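Local coordinates for transcriptional regulator, ROK family (Vibrio cholerae O1 biovar eltor, PDB 1Z05), which probably binds DNA to regulate transcription of carbohydrate-metabolism genes, and holds a zinc ion, at residues N105-L111 with A123-G129; I142-L148 with H192-L198; L246-I250 with I264-G268. One frame throughout, in Å; residues are numbered along the deposited sequence. Where two conformers were deposited one is given.

Contact 1: N105-L111 with A123-G129; sequences NLGWQFL and ALHELGG
Phe110 lays its ring against His125, and the pair illustrates how a ring can lean across to the paired residue of the adjacent antiparallel strand. From CB, chi1 of 62° sets CG between the backbone N and the carbonyl carbon, which tips the ring over that strand. CD1 stays back from CB of His125, but CE1 beyond it closes to 3.4 Å of that CB; on the other side, CD2 reaches CD1 of Leu127 at 4.1 Å. Further out, CE2 lies 3.4 Å from the carbonyl O of Glu126. At the tip, CZ and His125 CB are the closest pair, at 3.2 Å. This CB makes a CH-pi contact over one ring face, offset toward the rim. The imidazole continues nearly parallel to the phenyl ring, planes 16° apart, but slid so far that the rings barely overlap.

The strands belong to the beta hairpin 108-116/119-126, part of the mixed sheet of the N-terminal ASKHA lobe in this ROK protein. Phe110 and His125 form a hydrogen-bonded antiparallel pair: Phe110 N gives a 3.0 Å bond to His125 O, and His125 N returns one of 2.9 Å to Phe110 O. Helix 407-418 packs on their side chains. On the other face, CD1 of Leu124 touches OE1 of Gln109, whose amide is held by Asp167 N and Gln165 O.

Where strand 119-126 ends in a type I turn and strand 108-116 begins, Leu127 N bonds to Trp108 O at 3.0 Å from well above the carbonyl plane, and Leu127 CD2 lies alongside Trp108 CB. Asn105 ND2 approaches Gly128 CA to 3.5 Å.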
ATOM      1  N   ASN A 105      18.236  10.828 -24.698  1.00 43.81           N
ATOM      2  CA  ASN A 105      17.007  10.150 -25.134  1.00 43.31           C
ATOM      3  C   ASN A 105      16.872   9.942 -26.633  1.00 41.89           C
ATOM      4  O   ASN A 105      16.200   9.007 -27.069  1.00 41.77           O
ATOM      5  CB  ASN A 105      15.760  10.897 -24.628  1.00 44.79           C
ATOM      6  CG  ASN A 105      15.447  10.606 -23.158  1.00 47.13           C
ATOM      7  OD1 ASN A 105      16.047   9.732 -22.541  1.00 49.09           O
ATOM      8  ND2 ASN A 105      14.495  11.342 -22.605  1.00 50.70           N
ATOM      9  N   LEU A 106      17.486  10.828 -27.416  1.00 39.46           N
ATOM     10  CA  LEU A 106      17.308  10.827 -28.861  1.00 38.27           C
ATOM     11  C   LEU A 106      17.925   9.578 -29.483  1.00 37.22           C
ATOM     12  O   LEU A 106      19.117   9.309 -29.306  1.00 36.33           O
ATOM     13  CB  LEU A 106      17.889  12.109 -29.485  1.00 38.45           C
ATOM     14  CG  LEU A 106      17.370  12.514 -30.865  1.00 38.18           C
ATOM     15  CD1 LEU A 106      15.867  12.822 -30.845  1.00 35.67           C
ATOM     16  CD2 LEU A 106      18.147  13.712 -31.414  1.00 37.36           C
ATOM     17  N   GLY A 107      17.090   8.813 -30.179  1.00 35.84           N
ATOM     18  CA  GLY A 107      17.488   7.539 -30.758  1.00 36.61           C
ATOM     19  C   GLY A 107      16.907   6.352 -30.020  1.00 37.44           C
ATOM     20  O   GLY A 107      16.769   5.264 -30.592  1.00 38.24           O
ATOM     21  N   TRP A 108      16.569   6.554 -28.748  1.00 36.74           N
ATOM     22  CA  TRP A 108      15.995   5.494 -27.926  1.00 36.90           C
ATOM     23  C   TRP A 108      14.480   5.554 -27.967  1.00 37.44           C
ATOM     24  O   TRP A 108      13.886   6.635 -27.892  1.00 37.38           O
ATOM     25  CB  TRP A 108      16.417   5.638 -26.468  1.00 36.20           C
ATOM     26  CG  TRP A 108      17.876   5.521 -26.216  1.00 38.02           C
ATOM     27  CD1 TRP A 108      18.720   6.522 -25.837  1.00 37.56           C
ATOM     28  CD2 TRP A 108      18.663   4.328 -26.262  1.00 37.39           C
ATOM     29  NE1 TRP A 108      19.985   6.032 -25.657  1.00 38.12           N
ATOM     30  CE2 TRP A 108      19.981   4.686 -25.910  1.00 38.26           C
ATOM     31  CE3 TRP A 108      18.380   2.989 -26.562  1.00 40.09           C
ATOM     32  CZ2 TRP A 108      21.026   3.758 -25.868  1.00 38.08           C
ATOM     33  CZ3 TRP A 108      19.424   2.059 -26.521  1.00 39.28           C
ATOM     34  CH2 TRP A 108      20.731   2.454 -26.179  1.00 39.07           C
ATOM     35  N   GLN A 109      13.867   4.381 -28.040  1.00 36.33           N
ATOM     36  CA  GLN A 109      12.433   4.266 -28.186  1.00 37.44           C
ATOM     37  C   GLN A 109      11.908   3.093 -27.365  1.00 37.75           C
ATOM     38  O   GLN A 109      12.677   2.293 -26.838  1.00 39.55           O
ATOM     39  CB  GLN A 109      12.086   4.052 -29.665  1.00 36.03           C
ATOM     40  CG  GLN A 109      12.586   5.158 -30.606  1.00 37.32           C
ATOM     41  CD  GLN A 109      12.414   4.793 -32.054  1.00 37.57           C
ATOM     42  OE1 GLN A 109      12.418   3.620 -32.398  1.00 40.70           O
ATOM     43  NE2 GLN A 109      12.264   5.797 -32.916  1.00 39.51           N
ATOM     44  N   PHE A 110      10.587   3.000 -27.260  1.00 39.06           N
ATOM     45  CA  PHE A 110       9.929   1.817 -26.716  1.00 37.88           C
ATOM     46  C   PHE A 110       8.553   1.685 -27.370  1.00 38.97           C
ATOM     47  O   PHE A 110       8.022   2.659 -27.907  1.00 39.19           O
ATOM     48  CB  PHE A 110       9.820   1.895 -25.177  1.00 36.84           C
ATOM     49  CG  PHE A 110       8.989   3.056 -24.661  1.00 37.49           C
ATOM     50  CD1 PHE A 110       7.615   2.925 -24.495  1.00 36.88           C
ATOM     51  CD2 PHE A 110       9.594   4.265 -24.316  1.00 34.02           C
ATOM     52  CE1 PHE A 110       6.835   3.984 -24.007  1.00 34.38           C
ATOM     53  CE2 PHE A 110       8.836   5.325 -23.809  1.00 38.17           C
ATOM     54  CZ  PHE A 110       7.457   5.190 -23.663  1.00 37.21           C
ATOM     55  N   LEU A 111       8.000   0.474 -27.336  1.00 38.52           N
ATOM     56  CA  LEU A 111       6.630   0.230 -27.742  1.00 40.00           C
ATOM     57  C   LEU A 111       5.729   0.242 -26.524  1.00 40.49           C
ATOM     58  O   LEU A 111       6.091  -0.283 -25.462  1.00 40.08           O
ATOM     59  CB  LEU A 111       6.489  -1.140 -28.418  1.00 41.82           C
ATOM     60  CG  LEU A 111       7.041  -1.406 -29.811  1.00 45.08           C
ATOM     61  CD1 LEU A 111       6.471  -2.748 -30.286  1.00 50.21           C
ATOM     62  CD2 LEU A 111       6.668  -0.303 -30.781  1.00 52.21           C
ATOM     63  N   ALA A 123       1.747   1.663 -30.124  1.00 39.05           N
ATOM     64  CA  ALA A 123       2.326   2.979 -30.331  1.00 38.01           C
ATOM     65  C   ALA A 123       3.829   2.897 -30.148  1.00 38.95           C
ATOM     66  O   ALA A 123       4.318   2.172 -29.284  1.00 38.88           O
ATOM     67  CB  ALA A 123       1.727   3.997 -29.369  1.00 38.65           C
ATOM     68  N   LEU A 124       4.556   3.624 -30.981  1.00 38.14           N
ATOM     69  CA  LEU A 124       5.990   3.795 -30.800  1.00 37.25           C
ATOM     70  C   LEU A 124       6.209   5.126 -30.092  1.00 37.34           C
ATOM     71  O   LEU A 124       5.697   6.161 -30.537  1.00 37.62           O
ATOM     72  CB  LEU A 124       6.707   3.762 -32.156  1.00 37.94           C
ATOM     73  CG  LEU A 124       8.217   4.035 -32.197  1.00 38.90           C
ATOM     74  CD1 LEU A 124       9.014   2.889 -31.587  1.00 35.94           C
ATOM     75  CD2 LEU A 124       8.653   4.291 -33.636  1.00 37.22           C
ATOM     76  N   HIS A 125       6.957   5.088 -28.985  1.00 36.57           N
ATOM     77  CA  HIS A 125       7.271   6.287 -28.200  1.00 36.46           C
ATOM     78  C   HIS A 125       8.769   6.549 -28.203  1.00 36.56           C
ATOM     79  O   HIS A 125       9.565   5.605 -28.302  1.00 36.34           O
ATOM     80  CB  HIS A 125       6.905   6.069 -26.723  1.00 35.48           C
ATOM     81  CG  HIS A 125       5.440   6.105 -26.408  1.00 34.80           C
ATOM     82  ND1 HIS A 125       4.555   5.150 -26.853  1.00 41.05           N
ATOM     83  CD2 HIS A 125       4.727   6.932 -25.608  1.00 32.16           C
ATOM     84  CE1 HIS A 125       3.347   5.420 -26.388  1.00 38.56           C
ATOM     85  NE2 HIS A 125       3.424   6.499 -25.632  1.00 42.96           N
ATOM     86  N   GLU A 126       9.165   7.815 -28.099  0.50 36.35           N
ATOM     87  CA  GLU A 126      10.552   8.128 -27.763  0.50 36.22           C
ATOM     88  C   GLU A 126      10.712   7.921 -26.263  0.50 37.44           C
ATOM     89  O   GLU A 126       9.747   8.068 -25.505  0.50 37.91           O
ATOM     90  CB  GLU A 126      10.977   9.545 -28.201  0.50 35.90           C
ATOM     91  CG  GLU A 126      10.155  10.712 -27.646  0.50 34.16           C
ATOM     92  CD  GLU A 126      10.679  11.281 -26.319  0.50 36.01           C
ATOM     93  OE1 GLU A 126      11.911  11.245 -26.057  0.50 32.76           O
ATOM     94  OE2 GLU A 126       9.844  11.792 -25.542  0.50 30.21           O
ATOM     95  N   LEU A 127      11.926   7.569 -25.846  1.00 38.11           N
ATOM     96  CA  LEU A 127      12.214   7.193 -24.457  1.00 38.08           C
ATOM     97  C   LEU A 127      11.688   8.168 -23.384  1.00 38.71           C
ATOM     98  O   LEU A 127      11.267   7.732 -22.302  1.00 39.58           O
ATOM     99  CB  LEU A 127      13.722   6.940 -24.275  1.00 38.20           C
ATOM    100  CG  LEU A 127      14.105   6.044 -23.089  1.00 38.81           C
ATOM    101  CD1 LEU A 127      13.546   4.623 -23.241  1.00 39.98           C
ATOM    102  CD2 LEU A 127      15.615   6.034 -22.889  1.00 38.96           C
ATOM    103  N   GLY A 128      11.722   9.468 -23.681  1.00 38.49           N
ATOM    104  CA  GLY A 128      11.136  10.498 -22.816  1.00 38.76           C
ATOM    105  C   GLY A 128       9.620  10.425 -22.646  1.00 40.30           C
ATOM    106  O   GLY A 128       9.062  11.089 -21.763  1.00 41.30           O
ATOM    107  N   GLY A 129       8.944   9.645 -23.495  1.00 39.74           N
ATOM    108  CA  GLY A 129       7.515   9.368 -23.328  1.00 39.75           C
ATOM    109  C   GLY A 129       6.585   9.788 -24.462  1.00 41.56           C
ATOM    110  O   GLY A 129       5.446   9.331 -24.522  1.00 41.30           O
TER
HETATM  111  O   HOH W   1      12.822  13.503 -24.716  1.00 54.36           O

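Contact 2: I142-L148 with H192-L198; sequences IDQDDVL and HYNVKNL. With SO4 (sulfate ion), chain F.
Gln144 and Leu198 run alongside each other, pointing opposite ways, and join the first turn of helix 144-161 to the loop leading into helix 200-208. In this first ASKHA lobe of the ROK fold, a helix N-terminus docks on an extended loop, with a single backbone bridge between Asp143 and Asn194. CG of Gln144, anti to its own backbone nitrogen (chi1 -170°), sends an extended chain across the loop. On the way that CG rests 3.7 Å from CD1 of Leu198, a methyl that also meets CD2 of Leu148. At the end, OE1 accepts Lys196 N at 2.9 Å in the plane of the amide carbonyl, though Lys196 O, another acceptor, is equally close. Leu198 itself sits with Asn197 in a G1 bulge opposite Val187.

Ile142, the other residue with much of its surface in the contact, receives Asn194 N on its carbonyl O at 2.8 Å, and its CD1 reaches NE2 of His192. Asp143 occupies the helix N-cap position, yet its carboxylate makes no capping bond; OD1 instead accepts Asn194 ND2 at 2.9 Å. A sulfate, probably from the crystallisation liquor, takes the backbone N of His192 on its O2 at 3.1 Å.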
ATOM      1  N   ILE A 142     -11.302 -14.089 -29.459  1.00 41.07           N
ATOM      2  CA  ILE A 142     -11.865 -14.127 -28.108  1.00 41.36           C
ATOM      3  C   ILE A 142     -11.038 -15.016 -27.181  1.00 41.49           C
ATOM      4  O   ILE A 142     -10.709 -14.627 -26.055  1.00 41.23           O
ATOM      5  CB  ILE A 142     -13.342 -14.626 -28.132  1.00 41.43           C
ATOM      6  CG1 ILE A 142     -14.261 -13.606 -28.830  1.00 41.72           C
ATOM      7  CG2 ILE A 142     -13.832 -14.977 -26.725  1.00 41.78           C
ATOM      8  CD1 ILE A 142     -14.302 -12.211 -28.180  1.00 43.49           C
ATOM      9  N   ASP A 143     -10.708 -16.207 -27.667  1.00 42.04           N
ATOM     10  CA  ASP A 143     -10.020 -17.211 -26.870  1.00 43.05           C
ATOM     11  C   ASP A 143      -8.526 -16.962 -26.793  1.00 43.46           C
ATOM     12  O   ASP A 143      -7.907 -16.556 -27.772  1.00 43.41           O
ATOM     13  CB  ASP A 143     -10.314 -18.613 -27.410  1.00 42.55           C
ATOM     14  CG  ASP A 143     -11.754 -19.045 -27.147  1.00 45.56           C
ATOM     15  OD1 ASP A 143     -12.274 -18.771 -26.041  1.00 45.48           O
ATOM     16  OD2 ASP A 143     -12.365 -19.663 -28.045  1.00 48.24           O
ATOM     17  N   GLN A 144      -7.981 -17.232 -25.607  1.00 44.21           N
ATOM     18  CA  GLN A 144      -6.590 -16.970 -25.219  1.00 45.71           C
ATOM     19  C   GLN A 144      -5.537 -17.258 -26.292  1.00 44.83           C
ATOM     20  O   GLN A 144      -4.765 -16.369 -26.657  1.00 44.35           O
ATOM     21  CB  GLN A 144      -6.274 -17.772 -23.949  1.00 46.69           C
ATOM     22  CG  GLN A 144      -4.960 -17.435 -23.261  1.00 47.21           C
ATOM     23  CD  GLN A 144      -4.729 -18.317 -22.045  1.00 47.66           C
ATOM     24  OE1 GLN A 144      -5.504 -18.284 -21.093  1.00 50.56           O
ATOM     25  NE2 GLN A 144      -3.661 -19.108 -22.072  1.00 45.76           N
ATOM     26  N   ASP A 145      -5.501 -18.499 -26.779  1.00 44.94           N
ATOM     27  CA  ASP A 145      -4.505 -18.904 -27.775  1.00 44.98           C
ATOM     28  C   ASP A 145      -4.586 -18.060 -29.046  1.00 44.31           C
ATOM     29  O   ASP A 145      -3.556 -17.693 -29.610  1.00 44.33           O
ATOM     30  CB  ASP A 145      -4.641 -20.393 -28.121  1.00 45.53           C
ATOM     31  CG  ASP A 145      -4.228 -21.309 -26.974  1.00 46.90           C
ATOM     32  OD1 ASP A 145      -3.572 -20.839 -26.018  1.00 47.85           O
ATOM     33  OD2 ASP A 145      -4.558 -22.514 -27.034  1.00 50.13           O
ATOM     34  N   ASP A 146      -5.811 -17.758 -29.476  1.00 43.62           N
ATOM     35  CA  ASP A 146      -6.064 -16.996 -30.701  1.00 42.99           C
ATOM     36  C   ASP A 146      -5.719 -15.525 -30.510  1.00 42.08           C
ATOM     37  O   ASP A 146      -5.177 -14.889 -31.418  1.00 40.94           O
ATOM     38  CB  ASP A 146      -7.528 -17.136 -31.140  1.00 43.00           C
ATOM     39  CG  ASP A 146      -7.931 -18.581 -31.397  1.00 44.72           C
ATOM     40  OD1 ASP A 146      -7.219 -19.291 -32.138  1.00 49.72           O
ATOM     41  OD2 ASP A 146      -8.972 -19.007 -30.864  1.00 47.82           O
ATOM     42  N   VAL A 147      -6.049 -14.993 -29.334  1.00 41.00           N
ATOM     43  CA  VAL A 147      -5.696 -13.624 -28.970  1.00 41.34           C
ATOM     44  C   VAL A 147      -4.180 -13.441 -28.990  1.00 41.13           C
ATOM     45  O   VAL A 147      -3.677 -12.479 -29.573  1.00 40.99           O
ATOM     46  CB  VAL A 147      -6.257 -13.230 -27.574  1.00 40.80           C
ATOM     47  CG1 VAL A 147      -5.749 -11.858 -27.148  1.00 42.21           C
ATOM     48  CG2 VAL A 147      -7.779 -13.248 -27.585  1.00 42.41           C
ATOM     49  N   LEU A 148      -3.464 -14.371 -28.354  1.00 40.91           N
ATOM     50  CA  LEU A 148      -2.007 -14.294 -28.265  1.00 40.13           C
ATOM     51  C   LEU A 148      -1.349 -14.426 -29.643  1.00 39.31           C
ATOM     52  O   LEU A 148      -0.445 -13.655 -29.973  1.00 39.37           O
ATOM     53  CB  LEU A 148      -1.453 -15.344 -27.294  1.00 39.17           C
ATOM     54  CG  LEU A 148       0.075 -15.443 -27.200  1.00 38.61           C
ATOM     55  CD1 LEU A 148       0.671 -14.214 -26.489  1.00 40.10           C
ATOM     56  CD2 LEU A 148       0.484 -16.731 -26.510  1.00 40.83           C
ATOM     57  N   HIS A 192     -14.077  -9.190 -21.719  1.00 39.12           N
ATOM     58  CA  HIS A 192     -14.168  -9.358 -23.179  1.00 39.57           C
ATOM     59  C   HIS A 192     -13.554 -10.662 -23.690  1.00 39.19           C
ATOM     60  O   HIS A 192     -14.234 -11.458 -24.336  1.00 38.30           O
ATOM     61  CB  HIS A 192     -13.567  -8.151 -23.921  1.00 39.93           C
ATOM     62  CG  HIS A 192     -13.753  -8.200 -25.406  1.00 40.39           C
ATOM     63  ND1 HIS A 192     -14.917  -7.796 -26.023  1.00 44.33           N
ATOM     64  CD2 HIS A 192     -12.927  -8.615 -26.396  1.00 39.05           C
ATOM     65  CE1 HIS A 192     -14.798  -7.953 -27.330  1.00 43.09           C
ATOM     66  NE2 HIS A 192     -13.600  -8.449 -27.582  1.00 40.22           N
ATOM     67  N   TYR A 193     -12.271 -10.870 -23.403  1.00 39.12           N
ATOM     68  CA  TYR A 193     -11.560 -12.057 -23.869  1.00 40.14           C
ATOM     69  C   TYR A 193     -11.718 -13.215 -22.889  1.00 40.52           C
ATOM     70  O   TYR A 193     -11.914 -13.011 -21.686  1.00 41.51           O
ATOM     71  CB  TYR A 193     -10.076 -11.753 -24.112  1.00 40.48           C
ATOM     72  CG  TYR A 193      -9.827 -10.584 -25.037  1.00 40.89           C
ATOM     73  CD1 TYR A 193      -9.907 -10.741 -26.423  1.00 40.41           C
ATOM     74  CD2 TYR A 193      -9.519  -9.319 -24.531  1.00 40.12           C
ATOM     75  CE1 TYR A 193      -9.686  -9.676 -27.283  1.00 42.76           C
ATOM     76  CE2 TYR A 193      -9.290  -8.235 -25.387  1.00 40.08           C
ATOM     77  CZ  TYR A 193      -9.378  -8.427 -26.766  1.00 41.74           C
ATOM     78  OH  TYR A 193      -9.157  -7.383 -27.636  1.00 44.04           O
ATOM     79  N   ASN A 194     -11.657 -14.431 -23.419  1.00 41.03           N
ATOM     80  CA  ASN A 194     -11.694 -15.629 -22.601  1.00 41.03           C
ATOM     81  C   ASN A 194     -10.266 -16.023 -22.232  1.00 41.48           C
ATOM     82  O   ASN A 194      -9.599 -16.767 -22.962  1.00 41.34           O
ATOM     83  CB  ASN A 194     -12.414 -16.758 -23.342  1.00 41.12           C
ATOM     84  CG  ASN A 194     -12.478 -18.044 -22.535  1.00 43.11           C
ATOM     85  OD1 ASN A 194     -12.422 -18.027 -21.299  1.00 46.09           O
ATOM     86  ND2 ASN A 194     -12.603 -19.170 -23.235  1.00 43.71           N
ATOM     87  N   VAL A 195      -9.813 -15.510 -21.090  1.00 41.43           N
ATOM     88  CA  VAL A 195      -8.428 -15.657 -20.651  1.00 42.70           C
ATOM     89  C   VAL A 195      -8.322 -16.330 -19.285  1.00 43.22           C
ATOM     90  O   VAL A 195      -9.121 -16.068 -18.387  1.00 43.56           O
ATOM     91  CB  VAL A 195      -7.706 -14.277 -20.650  1.00 42.65           C
ATOM     92  CG1 VAL A 195      -6.435 -14.294 -19.800  1.00 43.74           C
ATOM     93  CG2 VAL A 195      -7.391 -13.868 -22.075  1.00 41.09           C
ATOM     94  N   LYS A 196      -7.336 -17.214 -19.155  1.00 43.60           N
ATOM     95  CA  LYS A 196      -7.018 -17.860 -17.886  1.00 44.05           C
ATOM     96  C   LYS A 196      -5.504 -18.018 -17.771  1.00 43.47           C
ATOM     97  O   LYS A 196      -4.911 -18.895 -18.408  1.00 43.19           O
ATOM     98  CB  LYS A 196      -7.708 -19.222 -17.776  1.00 43.54           C
ATOM     99  CG  LYS A 196      -7.675 -19.846 -16.378  1.00 44.61           C
ATOM    100  CD  LYS A 196      -8.425 -21.172 -16.363  1.00 45.29           C
ATOM    101  CE  LYS A 196      -8.688 -21.668 -14.944  1.00 48.50           C
ATOM    102  NZ  LYS A 196      -9.551 -22.892 -14.946  1.00 50.73           N
ATOM    103  N   ASN A 197      -4.896 -17.156 -16.959  1.00 42.36           N
ATOM    104  CA  ASN A 197      -3.459 -17.188 -16.683  1.00 42.57           C
ATOM    105  C   ASN A 197      -2.581 -17.131 -17.933  1.00 42.65           C
ATOM    106  O   ASN A 197      -1.672 -17.946 -18.106  1.00 43.56           O
ATOM    107  CB  ASN A 197      -3.102 -18.389 -15.792  1.00 42.14           C
ATOM    108  CG  ASN A 197      -3.757 -18.312 -14.417  1.00 43.13           C
ATOM    109  OD1 ASN A 197      -3.779 -17.249 -13.781  1.00 40.60           O
ATOM    110  ND2 ASN A 197      -4.292 -19.437 -13.952  1.00 41.35           N
ATOM    111  N   LEU A 198      -2.855 -16.157 -18.800  1.00 42.61           N
ATOM    112  CA  LEU A 198      -2.061 -15.972 -20.016  1.00 41.26           C
ATOM    113  C   LEU A 198      -0.719 -15.320 -19.687  1.00 41.83           C
ATOM    114  O   LEU A 198      -0.674 -14.195 -19.170  1.00 40.67           O
ATOM    115  CB  LEU A 198      -2.831 -15.156 -21.064  1.00 41.24           C
ATOM    116  CG  LEU A 198      -2.050 -14.630 -22.279  1.00 42.87           C
ATOM    117  CD1 LEU A 198      -1.628 -15.759 -23.222  1.00 45.52           C
ATOM    118  CD2 LEU A 198      -2.835 -13.558 -23.031  1.00 40.39           C
TER
HETATM  119  S   SO4 F 410     -17.293  -9.541 -20.392  0.50 61.72           S
HETATM  120  O1  SO4 F 410     -17.368 -10.347 -21.607  0.50 61.13           O
HETATM  121  O2  SO4 F 410     -16.190 -10.014 -19.562  0.50 59.96           O
HETATM  122  O3  SO4 F 410     -17.083  -8.138 -20.742  0.50 60.33           O
HETATM  123  O4  SO4 F 410     -18.546  -9.666 -19.649  0.50 62.41           O

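Contact 3: L246-I250 with I264-G268; sequences LGAGI and IGELG
The carbonyl O of Leu246 is gripped twice: Leu267 N donates to it at 3.1 Å, tilted from the carbonyl plane, and a water donates at 3.2 Å. That water also accepts from Gly268 N and, in one of two modelled conformers of Glu266, donates to its OE1 at 2.7 Å, so one solvent molecule ties the strand to the facing loop. Strand 246-252 lies in the mixed sheet of the C-terminal ASKHA lobe, and 264-268 runs roughly antiparallel beside it as an irregular partner, with a single bridge between Gly247 and Glu266. The loop sequence Glu-Leu-Gly, followed by His269, matches the ExGH motif of ROK sugar kinases, in which the glutamate contacts sugar; whether it does so here is not established. His269 binds zinc with Cys279, Cys281 and Cys286, so the loop leads directly into the metal site.

Arg219 bonds to Ala248 O and, in the same conformer of Glu266, makes a salt bridge to OE2. That side chain bends at chi2 (-53°), which brings its carboxylate back toward strand 246-252.

Leu267 points into the strand: its CB packs on CB of Leu246 and its CD1 lies 4.1 Å from CB of Ala248. Helix 332-356 adds Val352 against Leu267, and Leu355 of the second subunit also packs on that leucine.

Further along, Ala248 N gives Gly265 O a bond of 2.8 Å, arriving above the carbonyl plane. In return the CA of Gly265, which has no side chain to hold it off, makes a CA-H...O contact with Ala248 O at 3.4 Å. The tip of Ile250 closes over this glycine, its CD1 standing 3.8 Å from Gly265 CA.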
ATOM      1  N   LEU A 246     -15.625   0.631 -11.905  1.00 42.72           N
ATOM      2  CA  LEU A 246     -15.136   1.715 -11.082  1.00 42.91           C
ATOM      3  C   LEU A 246     -13.941   1.216 -10.311  1.00 41.93           C
ATOM      4  O   LEU A 246     -14.011   0.185  -9.641  1.00 41.84           O
ATOM      5  CB  LEU A 246     -16.230   2.233 -10.137  1.00 42.68           C
ATOM      6  CG  LEU A 246     -17.483   2.537 -10.967  1.00 46.55           C
ATOM      7  CD1 LEU A 246     -18.617   1.541 -10.675  1.00 47.24           C
ATOM      8  CD2 LEU A 246     -17.914   3.946 -10.773  1.00 47.33           C
ATOM      9  N   GLY A 247     -12.845   1.951 -10.431  1.00 42.16           N
ATOM     10  CA  GLY A 247     -11.580   1.545  -9.848  1.00 42.25           C
ATOM     11  C   GLY A 247     -10.810   2.744  -9.365  1.00 43.37           C
ATOM     12  O   GLY A 247     -10.900   3.832  -9.944  1.00 44.48           O
ATOM     13  N   ALA A 248     -10.073   2.549  -8.281  1.00 42.16           N
ATOM     14  CA  ALA A 248      -9.178   3.566  -7.787  1.00 42.45           C
ATOM     15  C   ALA A 248      -7.750   3.078  -8.010  1.00 42.18           C
ATOM     16  O   ALA A 248      -7.415   1.939  -7.676  1.00 41.25           O
ATOM     17  CB  ALA A 248      -9.426   3.823  -6.321  1.00 41.05           C
ATOM     18  N   GLY A 249      -6.929   3.944  -8.592  1.00 40.04           N
ATOM     19  CA  GLY A 249      -5.501   3.709  -8.700  1.00 39.45           C
ATOM     20  C   GLY A 249      -4.881   4.542  -7.600  1.00 38.98           C
ATOM     21  O   GLY A 249      -4.932   5.768  -7.637  1.00 39.07           O
ATOM     22  N   ILE A 250      -4.307   3.866  -6.614  1.00 38.00           N
ATOM     23  CA  ILE A 250      -3.847   4.523  -5.393  1.00 38.52           C
ATOM     24  C   ILE A 250      -2.330   4.670  -5.428  1.00 38.67           C
ATOM     25  O   ILE A 250      -1.597   3.677  -5.549  1.00 37.13           O
ATOM     26  CB  ILE A 250      -4.302   3.729  -4.143  1.00 39.00           C
ATOM     27  CG1 ILE A 250      -5.841   3.677  -4.092  1.00 38.35           C
ATOM     28  CG2 ILE A 250      -3.739   4.347  -2.856  1.00 38.56           C
ATOM     29  CD1 ILE A 250      -6.396   2.413  -3.469  1.00 41.31           C
ATOM     30  N   ILE A 264      -5.753  -3.772  -6.461  1.00 38.20           N
ATOM     31  CA  ILE A 264      -5.871  -2.941  -5.259  1.00 39.46           C
ATOM     32  C   ILE A 264      -6.600  -1.655  -5.631  1.00 39.05           C
ATOM     33  O   ILE A 264      -6.174  -0.918  -6.521  1.00 40.01           O
ATOM     34  CB  ILE A 264      -4.500  -2.628  -4.576  1.00 38.99           C
ATOM     35  CG1 ILE A 264      -3.750  -3.915  -4.206  1.00 38.97           C
ATOM     36  CG2 ILE A 264      -4.689  -1.736  -3.346  1.00 39.27           C
ATOM     37  CD1 ILE A 264      -4.453  -4.799  -3.202  1.00 44.06           C
ATOM     38  N   GLY A 265      -7.711  -1.396  -4.957  1.00 39.65           N
ATOM     39  CA  GLY A 265      -8.478  -0.193  -5.244  1.00 38.68           C
ATOM     40  C   GLY A 265      -9.755  -0.411  -6.034  1.00 38.28           C
ATOM     41  O   GLY A 265     -10.423   0.552  -6.398  1.00 39.21           O
ATOM     42  N   GLU A 266     -10.099  -1.668  -6.309  0.60 38.06           N
ATOM     43  CA  GLU A 266     -11.342  -1.955  -7.025  0.60 38.60           C
ATOM     44  C   GLU A 266     -12.564  -1.560  -6.189  0.60 38.81           C
ATOM     45  O   GLU A 266     -12.729  -2.017  -5.056  0.60 38.94           O
ATOM     46  CB  GLU A 266     -11.415  -3.419  -7.455  0.60 39.26           C
ATOM     47  CG  GLU A 266     -10.559  -3.739  -8.675  0.60 41.07           C
ATOM     48  CD  GLU A 266     -10.837  -2.807  -9.851  0.60 44.16           C
ATOM     49  OE1 GLU A 266     -11.999  -2.743 -10.311  0.60 46.78           O
ATOM     50  OE2 GLU A 266      -9.892  -2.135 -10.307  0.60 43.73           O
ATOM     51  N   LEU A 267     -13.406  -0.704  -6.768  1.00 37.98           N
ATOM     52  CA  LEU A 267     -14.544  -0.090  -6.065  1.00 37.24           C
ATOM     53  C   LEU A 267     -15.917  -0.671  -6.385  1.00 35.99           C
ATOM     54  O   LEU A 267     -16.879  -0.427  -5.655  1.00 37.27           O
ATOM     55  CB  LEU A 267     -14.588   1.421  -6.353  1.00 37.00           C
ATOM     56  CG  LEU A 267     -13.329   2.230  -6.074  1.00 37.78           C
ATOM     57  CD1 LEU A 267     -13.521   3.635  -6.566  1.00 36.28           C
ATOM     58  CD2 LEU A 267     -13.035   2.215  -4.589  1.00 38.56           C
ATOM     59  N   GLY A 268     -16.019  -1.415  -7.480  1.00 35.04           N
ATOM     60  CA  GLY A 268     -17.323  -1.764  -8.055  1.00 33.98           C
ATOM     61  C   GLY A 268     -18.236  -2.630  -7.208  1.00 33.81           C
ATOM     62  O   GLY A 268     -19.454  -2.623  -7.402  1.00 33.83           O
TER
HETATM   63  O   HOH W   2     -14.605  -2.919  -9.722  1.00 42.88           O
HETATM   64  O   HOH W   3      -4.162   1.103  -6.779  1.00 27.64           O

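The three contacts follow one another along the chain, neither nesting nor crossing. Contact 1 comes first and closes the open end of hairpin 108-116/119-126, enclosing its turn and the rest of both strands in the N-terminal sheet. The chain then adds strand 131-138 before contact 2 opens; this one closes a longer loop of 43 residues holding most of helix 144-161 and strands 168-176, 179-181 and 186-189, and fastens the start of that helix to the loop before helix 200-208. Contact 3, in the second sheet, closes over strand 255-256 and leads toward the zinc site. Contacts 1 and 3 lie on opposite sides of the chain's centre, their own centres about 30 Å apart.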